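Local coordinates for protein MlnE (Bacillus amyloliquefaciens subsp. plantarum, PDB 5D2E) that binds NADP as the N-terminal, B-type ketoreductase piece of a macrolactin assembly-line protein, and probably reduces keto groups of polyketide intermediates, at residues Lys146-Ser151 against Pro383-Thr388; Leu301-Arg306 against Ser318-Leu323; Val117-Asn122 against Asn165-Lys170; Lys338-Leu343 against Asp392-Glu397. One frame throughout, in Å; residues are numbered along the deposited sequence.

Contact 1: Lys146-Ser151 against Pro383-Thr388; sequences KQLNKS and PKVFGT. With NAP (NADP nicotinamide-adenine-dinucleotide phosphate), chain B.
The tight spot is a single methyl: L148 CD1 reaches 3.6 Å from CZ of F386, arriving obliquely at the far end of the ring. The two side chains come from opposite directions, and each has its CG anti to the carbonyl carbon (chi1 -71° for L148, -68° for F386), which lets the leucine methyl meet the end of the ring between helix 141-164 and the start of helix 386-394. Away from that point the fit slackens. V385 CG1 stays 4.5 Å from the same L148 CD1, no hydrogen bond crosses, and F386 is partly exposed, with a glycerol next to it. F423 of helix 419-437 and Y153 also lean on L148, while M144 touches F386. On the outer side of its helix, K146 is exposed and pairs with D142. K384 heads for the cofactor instead: its NZ donates to O3D of the nicotinamide ribose over 2.7 Å and, more weakly, to O2D, and is further held by N425. The contact thus joins the beta-ketoacyl synthase-like half of the chain to the KR half, beside a lysine–ribose grip typical of the NADP site of short-chain dehydrogenase/reductase folds.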
# COMPACT_ATOMS: atom_id res chain seq x y z
N LYS A 146 0.08 16.79 -2.71
CA LYS A 146 1.29 17.29 -2.01
C LYS A 146 1.99 16.19 -1.27
O LYS A 146 3.25 16.13 -1.33
CB LYS A 146 0.96 18.41 -1.05
CG LYS A 146 0.43 19.60 -1.82
CD LYS A 146 0.26 20.88 -0.99
CE LYS A 146 -0.07 22.02 -1.98
NZ LYS A 146 -0.99 23.06 -1.44
N GLN A 147 1.22 15.30 -0.61
CA GLN A 147 1.86 14.21 0.14
C GLN A 147 2.62 13.26 -0.83
O GLN A 147 3.74 12.85 -0.57
CB GLN A 147 0.89 13.44 0.99
CG GLN A 147 0.32 14.25 2.19
CD GLN A 147 -0.20 13.33 3.26
OE1 GLN A 147 -0.77 12.26 2.94
NE2 GLN A 147 0.09 13.64 4.49
N LEU A 148 2.00 12.98 -1.98
CA LEU A 148 2.64 12.08 -2.96
C LEU A 148 3.90 12.74 -3.51
O LEU A 148 4.96 12.08 -3.65
CB LEU A 148 1.67 11.75 -4.07
CG LEU A 148 0.51 10.82 -3.66
CD1 LEU A 148 -0.62 10.95 -4.68
CD2 LEU A 148 1.02 9.39 -3.60
N ASN A 149 3.85 14.04 -3.75
CA ASN A 149 5.11 14.72 -4.18
C ASN A 149 6.24 14.71 -3.17
O ASN A 149 7.40 14.59 -3.55
CB ASN A 149 4.83 16.12 -4.67
CG ASN A 149 4.18 16.10 -6.00
OD1 ASN A 149 4.26 15.11 -6.73
ND2 ASN A 149 3.48 17.16 -6.33
N LYS A 150 5.89 14.78 -1.89
CA LYS A 150 6.87 14.72 -0.82
C LYS A 150 7.41 13.35 -0.58
O LYS A 150 8.42 13.21 0.10
CB LYS A 150 6.25 15.27 0.45
CG LYS A 150 6.02 16.82 0.46
CD LYS A 150 5.18 17.17 1.70
CE LYS A 150 5.22 18.58 2.26
NZ LYS A 150 4.79 19.55 1.25
N SER A 151 6.79 12.31 -1.13
CA SER A 151 7.12 10.97 -0.72
C SER A 151 7.42 10.12 -1.97
O SER A 151 8.53 10.12 -2.47
CB SER A 151 6.03 10.35 0.16
OG SER A 151 4.71 10.39 -0.43
N PRO A 383 -6.33 4.31 -9.38
CA PRO A 383 -7.55 3.72 -8.82
C PRO A 383 -7.50 3.30 -7.36
O PRO A 383 -8.54 3.23 -6.68
CB PRO A 383 -7.77 2.49 -9.68
CG PRO A 383 -6.42 2.17 -10.28
CD PRO A 383 -5.73 3.47 -10.43
N LYS A 384 -6.30 2.97 -6.90
CA LYS A 384 -6.07 2.40 -5.58
C LYS A 384 -5.70 3.48 -4.53
O LYS A 384 -5.89 3.31 -3.36
CB LYS A 384 -4.98 1.33 -5.68
CG LYS A 384 -5.48 0.02 -6.28
CD LYS A 384 -4.40 -0.92 -6.59
CE LYS A 384 -4.92 -2.21 -7.23
NZ LYS A 384 -5.72 -3.01 -6.29
N VAL A 385 -5.10 4.58 -4.97
CA VAL A 385 -4.83 5.71 -4.05
C VAL A 385 -6.00 6.66 -4.08
O VAL A 385 -6.81 6.65 -3.15
CB VAL A 385 -3.48 6.35 -4.30
CG1 VAL A 385 -3.29 7.57 -3.37
CG2 VAL A 385 -2.40 5.32 -4.11
N PHE A 386 -6.19 7.39 -5.17
CA PHE A 386 -7.28 8.36 -5.26
C PHE A 386 -8.64 7.71 -5.29
O PHE A 386 -9.58 8.15 -4.60
CB PHE A 386 -7.10 9.24 -6.49
CG PHE A 386 -5.93 10.14 -6.39
CD1 PHE A 386 -6.05 11.34 -5.71
CD2 PHE A 386 -4.72 9.81 -6.95
CE1 PHE A 386 -5.00 12.19 -5.62
CE2 PHE A 386 -3.65 10.69 -6.88
CZ PHE A 386 -3.79 11.87 -6.18
N GLY A 387 -8.77 6.64 -6.06
CA GLY A 387 -10.07 5.97 -6.21
C GLY A 387 -10.64 5.48 -4.90
O GLY A 387 -11.80 5.71 -4.59
N THR A 388 -9.80 4.82 -4.13
CA THR A 388 -10.20 4.35 -2.81
C THR A 388 -10.73 5.49 -1.96
O THR A 388 -11.77 5.35 -1.30
CB THR A 388 -9.00 3.70 -2.14
OG1 THR A 388 -8.47 2.67 -2.97
CG2 THR A 388 -9.38 3.09 -0.81
PA NAP B . -8.58 -7.00 -14.10
O1A NAP B . -9.37 -8.16 -14.75
O2A NAP B . -7.75 -6.01 -14.91
O5B NAP B . -9.74 -6.14 -13.39
C5B NAP B . -9.43 -4.85 -12.88
C4B NAP B . -10.53 -3.97 -13.42
O4B NAP B . -10.29 -2.63 -12.94
C3B NAP B . -10.57 -3.86 -14.97
O3B NAP B . -11.75 -4.48 -15.48
C2B NAP B . -10.62 -2.35 -15.24
O2B NAP B . -11.58 -2.04 -16.22
C1B NAP B . -10.95 -1.77 -13.84
N9A NAP B . -10.41 -0.43 -13.60
C8A NAP B . -9.10 -0.01 -13.71
N7A NAP B . -8.99 1.35 -13.46
C5A NAP B . -10.23 1.77 -13.12
C6A NAP B . -10.82 3.03 -12.75
N6A NAP B . -9.99 4.12 -12.65
N1A NAP B . -12.21 3.09 -12.56
C2A NAP B . -12.97 1.98 -12.68
N3A NAP B . -12.47 0.76 -13.02
C4A NAP B . -11.16 0.60 -13.25
O3 NAP B . -7.63 -7.56 -12.90
PN NAP B . -8.00 -8.71 -11.82
O1N NAP B . -7.05 -9.89 -11.98
O2N NAP B . -9.50 -8.78 -11.79
O5D NAP B . -7.61 -8.10 -10.38
C5D NAP B . -8.62 -7.25 -9.77
C4D NAP B . -8.11 -6.58 -8.48
O4D NAP B . -7.53 -7.52 -7.58
C3D NAP B . -7.00 -5.58 -8.83
O3D NAP B . -7.21 -4.39 -8.09
C2D NAP B . -5.71 -6.29 -8.47
O2D NAP B . -4.64 -5.35 -8.15
C1D NAP B . -6.13 -7.25 -7.32
N1N NAP B . -5.24 -8.44 -7.30
C2N NAP B . -5.36 -9.43 -8.26
C3N NAP B . -4.54 -10.58 -8.30
C7N NAP B . -4.72 -11.69 -9.38
O7N NAP B . -3.94 -12.64 -9.42
N7N NAP B . -5.71 -11.68 -10.28
C4N NAP B . -3.54 -10.68 -7.33
C5N NAP B . -3.39 -9.65 -6.39
C6N NAP B . -4.26 -8.55 -6.37
P2B NAP B . -11.53 -0.69 -17.15
O1X NAP B . -10.22 -0.66 -17.93
O2X NAP B . -12.81 -0.79 -18.05
O3X NAP B . -11.60 0.47 -16.19

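Contact 2: Leu301-Arg306 against Ser318-Leu323; sequences LILTGR and SALENL. With NAP (NADP nicotinamide-adenine-dinucleotide phosphate), chain B.
L301, near the start of strand 300-304, turns its side chain to the helix, where its CD1 lies 4.3 Å from CD1 of L320. The next residue, I302, points to the other face of the sheet, against I347 and F351 of helix 337-351. L303 swings back, and here the contact is at its closest: L303 and L320 reach toward each other tip to tip, CD1 to CD1 at 3.9 Å. One methyl of L320 therefore serves both leucines of the alternating strand. The joint is buried and purely apolar; Y287 and A290 of helix 284-296 touch L320 and L303 respectively. T304 again faces the opposite side, packing on L277 and L343. At G305 the chain passes beside the N3A edge of the adenine, somewhat off its plane, with G305 CA 3.4 Å from NAP N3A.

R306 then closes on the 2'-phosphate. Its backbone N donates to O3X over 2.7 Å, and NE meets the same oxygen nearly straight (174°), at the edge of the guanidinium and in its plane. NH2 adds a more bent bond to O1X. The bend at chi3 (-56°) folds the guanidinium back over the base, so that N7A sits 3.2 Å above one face, off toward the rim. Three bonds from one residue would fix the rotation of the phosphate and offset its charge. Hydrophobic strand–helix packing that ends in a phosphate-binding arginine after the second strand is characteristic of the beta-alpha-beta crossover of NADP-dependent Rossmann folds.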
# COMPACT_ATOMS: atom_id res chain seq x y z
N LEU A 301 -26.69 -5.52 -7.94
CA LEU A 301 -25.26 -5.31 -8.15
C LEU A 301 -24.99 -4.20 -9.13
O LEU A 301 -25.60 -4.18 -10.21
CB LEU A 301 -24.68 -6.59 -8.69
CG LEU A 301 -24.70 -7.75 -7.74
CD1 LEU A 301 -24.29 -9.08 -8.36
CD2 LEU A 301 -23.84 -7.46 -6.56
N ILE A 302 -24.06 -3.30 -8.82
CA ILE A 302 -23.59 -2.31 -9.81
C ILE A 302 -22.13 -2.57 -10.08
O ILE A 302 -21.36 -2.64 -9.14
CB ILE A 302 -23.75 -0.92 -9.30
CG1 ILE A 302 -25.22 -0.64 -8.99
CG2 ILE A 302 -23.18 0.10 -10.29
CD1 ILE A 302 -25.64 -1.01 -7.59
N LEU A 303 -21.80 -2.93 -11.32
CA LEU A 303 -20.40 -3.24 -11.73
C LEU A 303 -19.93 -1.99 -12.41
O LEU A 303 -20.69 -1.40 -13.22
CB LEU A 303 -20.39 -4.37 -12.76
CG LEU A 303 -21.10 -5.70 -12.44
CD1 LEU A 303 -20.82 -6.81 -13.44
CD2 LEU A 303 -20.74 -6.18 -11.04
N THR A 304 -18.71 -1.53 -12.05
CA THR A 304 -18.17 -0.31 -12.61
C THR A 304 -16.78 -0.57 -13.14
O THR A 304 -16.00 -1.32 -12.56
CB THR A 304 -18.21 0.88 -11.61
OG1 THR A 304 -19.56 1.08 -11.20
CG2 THR A 304 -17.83 2.09 -12.27
N GLY A 305 -16.54 -0.03 -14.32
CA GLY A 305 -15.18 0.05 -14.93
C GLY A 305 -15.18 1.29 -15.81
O GLY A 305 -16.21 1.95 -16.00
N ARG A 306 -14.02 1.65 -16.34
CA ARG A 306 -13.93 2.86 -17.17
C ARG A 306 -14.53 2.65 -18.56
O ARG A 306 -15.11 3.57 -19.10
CB ARG A 306 -12.46 3.24 -17.33
CG ARG A 306 -11.92 3.94 -16.08
CD ARG A 306 -10.44 4.07 -16.20
NE ARG A 306 -9.88 2.74 -16.42
CZ ARG A 306 -8.63 2.53 -16.80
NH1 ARG A 306 -7.82 3.58 -16.93
NH2 ARG A 306 -8.18 1.28 -16.98
N SER A 318 -26.39 -10.38 -17.92
CA SER A 318 -27.40 -11.41 -18.13
C SER A 318 -27.17 -12.63 -17.25
O SER A 318 -28.14 -13.20 -16.70
CB SER A 318 -27.43 -11.88 -19.60
OG SER A 318 -27.83 -10.77 -20.39
N ALA A 319 -25.92 -13.05 -17.15
CA ALA A 319 -25.56 -14.23 -16.38
C ALA A 319 -25.87 -13.95 -14.91
O ALA A 319 -26.26 -14.84 -14.21
CB ALA A 319 -24.09 -14.58 -16.51
N LEU A 320 -25.71 -12.71 -14.49
CA LEU A 320 -25.97 -12.35 -13.10
C LEU A 320 -27.47 -12.31 -12.86
O LEU A 320 -27.92 -12.76 -11.81
CB LEU A 320 -25.36 -10.99 -12.74
CG LEU A 320 -23.84 -11.02 -12.64
CD1 LEU A 320 -23.33 -9.62 -12.47
CD2 LEU A 320 -23.36 -11.88 -11.48
N GLU A 321 -28.22 -11.75 -13.79
CA GLU A 321 -29.68 -11.71 -13.65
C GLU A 321 -30.22 -13.13 -13.70
O GLU A 321 -31.19 -13.43 -13.00
CB GLU A 321 -30.34 -10.79 -14.67
CG GLU A 321 -29.83 -9.41 -14.54
CD GLU A 321 -30.80 -8.28 -14.91
OE1 GLU A 321 -31.43 -8.39 -15.98
OE2 GLU A 321 -30.85 -7.23 -14.17
N ASN A 322 -29.55 -14.05 -14.39
CA ASN A 322 -30.03 -15.41 -14.31
C ASN A 322 -29.85 -16.00 -12.95
O ASN A 322 -30.49 -16.99 -12.67
CB ASN A 322 -29.40 -16.36 -15.32
CG ASN A 322 -29.76 -16.01 -16.75
OD1 ASN A 322 -30.62 -15.16 -17.06
ND2 ASN A 322 -29.02 -16.60 -17.63
N LEU A 323 -28.96 -15.46 -12.13
CA LEU A 323 -28.74 -16.02 -10.79
C LEU A 323 -29.66 -15.36 -9.73
O LEU A 323 -29.55 -15.62 -8.52
CB LEU A 323 -27.26 -15.86 -10.37
CG LEU A 323 -26.20 -16.66 -11.12
CD1 LEU A 323 -24.83 -16.07 -10.93
CD2 LEU A 323 -26.17 -18.12 -10.78
PA NAP B . -8.58 -7.00 -14.10
O1A NAP B . -9.37 -8.16 -14.75
O2A NAP B . -7.75 -6.01 -14.91
O5B NAP B . -9.74 -6.14 -13.39
C5B NAP B . -9.43 -4.85 -12.88
C4B NAP B . -10.53 -3.97 -13.42
O4B NAP B . -10.29 -2.63 -12.94
C3B NAP B . -10.57 -3.86 -14.97
O3B NAP B . -11.75 -4.48 -15.48
C2B NAP B . -10.62 -2.35 -15.24
O2B NAP B . -11.58 -2.04 -16.22
C1B NAP B . -10.95 -1.77 -13.84
N9A NAP B . -10.41 -0.43 -13.60
C8A NAP B . -9.10 -0.01 -13.71
N7A NAP B . -8.99 1.35 -13.46
C5A NAP B . -10.23 1.77 -13.12
C6A NAP B . -10.82 3.03 -12.75
N6A NAP B . -9.99 4.12 -12.65
N1A NAP B . -12.21 3.09 -12.56
C2A NAP B . -12.97 1.98 -12.68
N3A NAP B . -12.47 0.76 -13.02
C4A NAP B . -11.16 0.60 -13.25
O3 NAP B . -7.63 -7.56 -12.90
PN NAP B . -8.00 -8.71 -11.82
O1N NAP B . -7.05 -9.89 -11.98
O2N NAP B . -9.50 -8.78 -11.79
O5D NAP B . -7.61 -8.10 -10.38
C5D NAP B . -8.62 -7.25 -9.77
C4D NAP B . -8.11 -6.58 -8.48
O4D NAP B . -7.53 -7.52 -7.58
C3D NAP B . -7.00 -5.58 -8.83
O3D NAP B . -7.21 -4.39 -8.09
C2D NAP B . -5.71 -6.29 -8.47
O2D NAP B . -4.64 -5.35 -8.15
C1D NAP B . -6.13 -7.25 -7.32
N1N NAP B . -5.24 -8.44 -7.30
C2N NAP B . -5.36 -9.43 -8.26
C3N NAP B . -4.54 -10.58 -8.30
C7N NAP B . -4.72 -11.69 -9.38
O7N NAP B . -3.94 -12.64 -9.42
N7N NAP B . -5.71 -11.68 -10.28
C4N NAP B . -3.54 -10.68 -7.33
C5N NAP B . -3.39 -9.65 -6.39
C6N NAP B . -4.26 -8.55 -6.37
P2B NAP B . -11.53 -0.69 -17.15
O1X NAP B . -10.22 -0.66 -17.93
O2X NAP B . -12.81 -0.79 -18.05
O3X NAP B . -11.60 0.47 -16.19

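Contact 3: Val117-Asn122 against Asn165-Lys170; sequences VLRSQN and NKLCPK
The guanidinium of R119 meets the main-chain carbonyl of N165 obliquely, with NH1 2.9 Å from N165 O. At 127° the N-H is bent well away from the oxygen, and the bond is weak. The amide of N165, the other flat group, turns to its own partner: ND2 donates to D112 of helix 108-120. Both segments carry a Schellman motif, closed by N122 after helix 108-120 and by K166 after helix 141-164, each with positive phi. These are two helix ends of the Rossmann-like N-terminal half meeting just before strand 171-180 begins. R119 bends at chi3 (58°), which brings its guanidinium round to the carbonyl at the finish of the second helix. A carbonyl in that position should be a little electron-rich, so a positive group there probably gains some electrostatic benefit. Deeper in, the contact becomes apolar: the side chains of R119 and L167 slide past each other in opposite directions, with the arginine CG alongside the leucine methyl CD1, while C115 touches L167 as well. L167 has CG anti to its backbone N (chi1 175°), which places CD1 3.8 Å from R119 CG and 4.3 Å from L118 CB.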
# COMPACT_ATOMS: atom_id res chain seq x y z
N VAL A 117 26.85 17.90 -9.71
CA VAL A 117 27.69 18.73 -8.89
C VAL A 117 28.48 17.95 -7.85
O VAL A 117 29.68 18.17 -7.66
CB VAL A 117 26.88 19.89 -8.25
CG1 VAL A 117 27.74 20.63 -7.25
CG2 VAL A 117 26.41 20.85 -9.33
N LEU A 118 27.81 17.01 -7.15
CA LEU A 118 28.51 16.22 -6.14
C LEU A 118 29.65 15.40 -6.75
O LEU A 118 30.70 15.28 -6.16
CB LEU A 118 27.54 15.32 -5.40
CG LEU A 118 26.53 16.10 -4.53
CD1 LEU A 118 25.57 15.08 -3.94
CD2 LEU A 118 27.17 16.92 -3.43
N ARG A 119 29.43 14.87 -7.95
CA ARG A 119 30.46 14.10 -8.62
C ARG A 119 31.64 15.01 -8.95
O ARG A 119 32.81 14.66 -8.67
CB ARG A 119 29.89 13.41 -9.84
CG ARG A 119 29.04 12.17 -9.43
CD ARG A 119 28.72 11.27 -10.59
NE ARG A 119 29.90 10.75 -11.31
CZ ARG A 119 29.82 10.06 -12.45
NH1 ARG A 119 28.64 9.82 -12.99
NH2 ARG A 119 30.92 9.68 -13.08
N SER A 120 31.34 16.21 -9.40
CA SER A 120 32.38 17.17 -9.70
C SER A 120 33.18 17.57 -8.47
O SER A 120 34.35 17.97 -8.60
CB SER A 120 31.79 18.43 -10.36
OG SER A 120 31.12 18.14 -11.60
N GLN A 121 32.57 17.50 -7.27
CA GLN A 121 33.14 17.88 -6.02
C GLN A 121 33.79 16.71 -5.31
O GLN A 121 34.32 16.87 -4.23
CB GLN A 121 32.03 18.45 -5.13
CG GLN A 121 31.58 19.81 -5.57
CD GLN A 121 30.39 20.32 -4.79
OE1 GLN A 121 29.70 19.59 -4.06
NE2 GLN A 121 30.11 21.61 -4.96
N ASN A 122 33.78 15.55 -5.94
CA ASN A 122 34.32 14.30 -5.39
C ASN A 122 33.59 13.88 -4.11
O ASN A 122 34.22 13.41 -3.19
CB ASN A 122 35.82 14.33 -5.19
CG ASN A 122 36.54 14.46 -6.53
OD1 ASN A 122 36.23 13.76 -7.48
ND2 ASN A 122 37.43 15.47 -6.64
N ASN A 165 22.86 8.50 -12.93
CA ASN A 165 24.13 9.23 -12.81
C ASN A 165 25.17 8.46 -12.01
O ASN A 165 26.23 8.99 -11.70
CB ASN A 165 23.86 10.60 -12.16
CG ASN A 165 22.97 11.46 -13.03
OD1 ASN A 165 23.30 11.69 -14.15
ND2 ASN A 165 21.80 11.78 -12.57
N LYS A 166 24.86 7.24 -11.59
CA LYS A 166 25.74 6.38 -10.84
C LYS A 166 26.41 7.05 -9.63
O LYS A 166 27.62 6.92 -9.39
CB LYS A 166 26.79 5.80 -11.79
CG LYS A 166 26.16 4.91 -12.88
CD LYS A 166 27.16 3.86 -13.32
CE LYS A 166 26.87 3.43 -14.75
NZ LYS A 166 27.49 2.09 -14.99
N LEU A 167 25.61 7.78 -8.85
CA LEU A 167 26.14 8.57 -7.79
C LEU A 167 26.60 7.68 -6.62
O LEU A 167 27.62 7.97 -6.02
CB LEU A 167 25.11 9.59 -7.38
CG LEU A 167 25.54 10.39 -6.17
CD1 LEU A 167 26.60 11.35 -6.68
CD2 LEU A 167 24.39 11.15 -5.53
N CYS A 168 25.87 6.57 -6.37
CA CYS A 168 26.04 5.72 -5.23
C CYS A 168 26.16 4.27 -5.63
O CYS A 168 25.17 3.56 -5.76
CB CYS A 168 24.84 5.86 -4.28
SG CYS A 168 24.46 7.56 -3.74
N PRO A 169 27.38 3.79 -5.72
CA PRO A 169 27.57 2.34 -5.91
C PRO A 169 26.86 1.52 -4.82
O PRO A 169 26.34 0.44 -5.12
CB PRO A 169 29.09 2.17 -5.83
CG PRO A 169 29.63 3.52 -6.24
CD PRO A 169 28.63 4.55 -5.77
N LYS A 170 26.86 2.02 -3.58
CA LYS A 170 26.08 1.48 -2.48
C LYS A 170 25.49 2.64 -1.74
O LYS A 170 26.12 3.69 -1.60
CB LYS A 170 26.97 0.73 -1.52
CG LYS A 170 27.30 -0.69 -1.92
CD LYS A 170 27.81 -1.49 -0.71
CE LYS A 170 27.64 -2.98 -0.96
NZ LYS A 170 28.44 -3.39 -2.14

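Contact 4: Lys338-Leu343 against Asp392-Glu397; sequences KETDAL and DKAAEE
Two helices of the KR half touch here through a small residue, A394, at the last turn of helix 386-394, set against the early turns of helix 337-351. The backbones come very near, with the CA atoms of D341 and A394 only 5.0 Å apart. The methyl CB of A394 fits against the main chain itself, 3.9 Å from T340 O and equally far from D341 CA. T340 CG2 adds a looser touch on that methyl; its hydroxyl is taken by the carbonyl of I334, an NADP-binding residue, tying the helix to the cofactor loop. Both helices pack on the same face of the Rossmann sheet, following the third and fourth strands of the KR fold, and W390 and L391 continue the seam beside T340. At the partly exposed rim the link turns polar. D341 holds CG anti to its backbone N (chi1 -163°), which carries OD1 to the A394 side, and a water donates from one hydrogen to OD1 at 2.6 Å and from the other to A394 O at 2.9 Å. The other carboxylate oxygen of D341, OD2, makes a salt bridge with K345 one turn on, while K393 reaches back to E337.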
# COMPACT_ATOMS: atom_id res chain seq x y z
N LYS A 338 -15.28 13.58 -8.99
CA LYS A 338 -16.68 13.90 -9.39
C LYS A 338 -17.41 12.78 -10.05
O LYS A 338 -18.64 12.69 -9.96
CB LYS A 338 -16.74 15.13 -10.26
CG LYS A 338 -16.49 16.38 -9.44
CD LYS A 338 -16.03 17.51 -10.32
CE LYS A 338 -16.17 18.84 -9.60
NZ LYS A 338 -15.78 19.88 -10.58
N GLU A 339 -16.67 11.90 -10.72
CA GLU A 339 -17.31 10.75 -11.34
C GLU A 339 -17.74 9.77 -10.26
O GLU A 339 -18.83 9.19 -10.34
CB GLU A 339 -16.42 10.05 -12.35
CG GLU A 339 -16.14 10.90 -13.60
CD GLU A 339 -15.63 10.10 -14.79
OE1 GLU A 339 -15.99 8.89 -14.97
OE2 GLU A 339 -14.84 10.68 -15.52
N THR A 340 -16.90 9.60 -9.25
CA THR A 340 -17.20 8.69 -8.17
C THR A 340 -18.38 9.24 -7.36
O THR A 340 -19.26 8.48 -6.93
CB THR A 340 -15.95 8.46 -7.31
OG1 THR A 340 -14.98 7.76 -8.08
CG2 THR A 340 -16.28 7.60 -6.09
N ASP A 341 -18.41 10.54 -7.15
CA ASP A 341 -19.52 11.15 -6.46
C ASP A 341 -20.84 10.93 -7.24
O ASP A 341 -21.86 10.51 -6.66
CB ASP A 341 -19.27 12.63 -6.26
CG ASP A 341 -20.19 13.24 -5.17
OD1 ASP A 341 -20.51 12.57 -4.14
OD2 ASP A 341 -20.58 14.42 -5.35
N ALA A 342 -20.80 11.21 -8.54
CA ALA A 342 -21.94 10.99 -9.43
C ALA A 342 -22.38 9.57 -9.39
O ALA A 342 -23.55 9.30 -9.42
CB ALA A 342 -21.59 11.38 -10.87
N LEU A 343 -21.43 8.62 -9.32
CA LEU A 343 -21.73 7.21 -9.27
C LEU A 343 -22.56 6.83 -8.00
O LEU A 343 -23.58 6.13 -8.08
CB LEU A 343 -20.45 6.38 -9.40
CG LEU A 343 -20.58 4.88 -9.12
CD1 LEU A 343 -21.47 4.17 -10.12
CD2 LEU A 343 -19.22 4.18 -8.97
N ASP A 392 -14.65 6.11 -0.49
CA ASP A 392 -14.96 6.35 0.92
C ASP A 392 -15.66 7.71 1.09
O ASP A 392 -16.63 7.81 1.84
CB ASP A 392 -13.71 6.36 1.75
CG ASP A 392 -13.95 6.88 3.18
OD1 ASP A 392 -14.47 6.09 3.97
OD2 ASP A 392 -13.61 8.03 3.46
N LYS A 393 -15.14 8.73 0.43
CA LYS A 393 -15.62 10.09 0.56
C LYS A 393 -17.05 10.21 0.03
O LYS A 393 -17.92 10.64 0.76
CB LYS A 393 -14.72 11.04 -0.18
CG LYS A 393 -14.98 12.52 0.16
CD LYS A 393 -13.91 13.34 -0.57
CE LYS A 393 -13.90 14.81 -0.16
NZ LYS A 393 -12.83 15.56 -0.81
N ALA A 394 -17.29 9.74 -1.19
CA ALA A 394 -18.66 9.78 -1.75
C ALA A 394 -19.66 8.96 -0.95
O ALA A 394 -20.83 9.27 -0.97
CB ALA A 394 -18.65 9.29 -3.17
N ALA A 395 -19.21 7.88 -0.31
CA ALA A 395 -20.12 6.97 0.37
C ALA A 395 -20.15 7.19 1.88
O ALA A 395 -20.66 6.33 2.62
CB ALA A 395 -19.74 5.54 0.09
N GLU A 396 -19.59 8.32 2.32
CA GLU A 396 -19.45 8.63 3.74
C GLU A 396 -20.74 8.42 4.55
O GLU A 396 -20.71 7.83 5.61
CB GLU A 396 -19.02 10.10 3.87
CG GLU A 396 -18.82 10.52 5.29
CD GLU A 396 -18.02 11.79 5.43
OE1 GLU A 396 -17.41 12.26 4.43
OE2 GLU A 396 -18.00 12.31 6.56
N GLU A 397 -21.86 8.92 4.01
CA GLU A 397 -23.17 8.85 4.69
C GLU A 397 -23.96 7.55 4.39
O GLU A 397 -25.07 7.40 4.86
CB GLU A 397 -24.06 10.05 4.30
CG GLU A 397 -23.47 11.45 4.42
CD GLU A 397 -23.04 11.79 5.84
OE1 GLU A 397 -23.58 11.19 6.80
OE2 GLU A 397 -22.14 12.64 6.02
O HOH W 1 -22.15 11.00 -2.86

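Overall arrangement
Contacts 1 and 2 both reach NADP, at different ends: K384 holds the nicotinamide ribose and R306 the 2'-phosphate, with the contact centres about 29 Å apart. Contact 4 shares helix 386-394 with contact 1, their centres about 17 Å apart, and touches contact 2 directly, T304 OG1 lying 3.8 Å from L343 CD1, on the sheet face away from L301 and L303. Contacts 2 and 4 pack opposite faces of the KR sheet, and T340 of contact 4 comes about 7 Å from the cofactor. Contact 3 belongs to the other half of the chain, about 56 Å from contact 2 between centres. Helix 141-164 runs from contact 1, the seam between the halves, to just before contact 3.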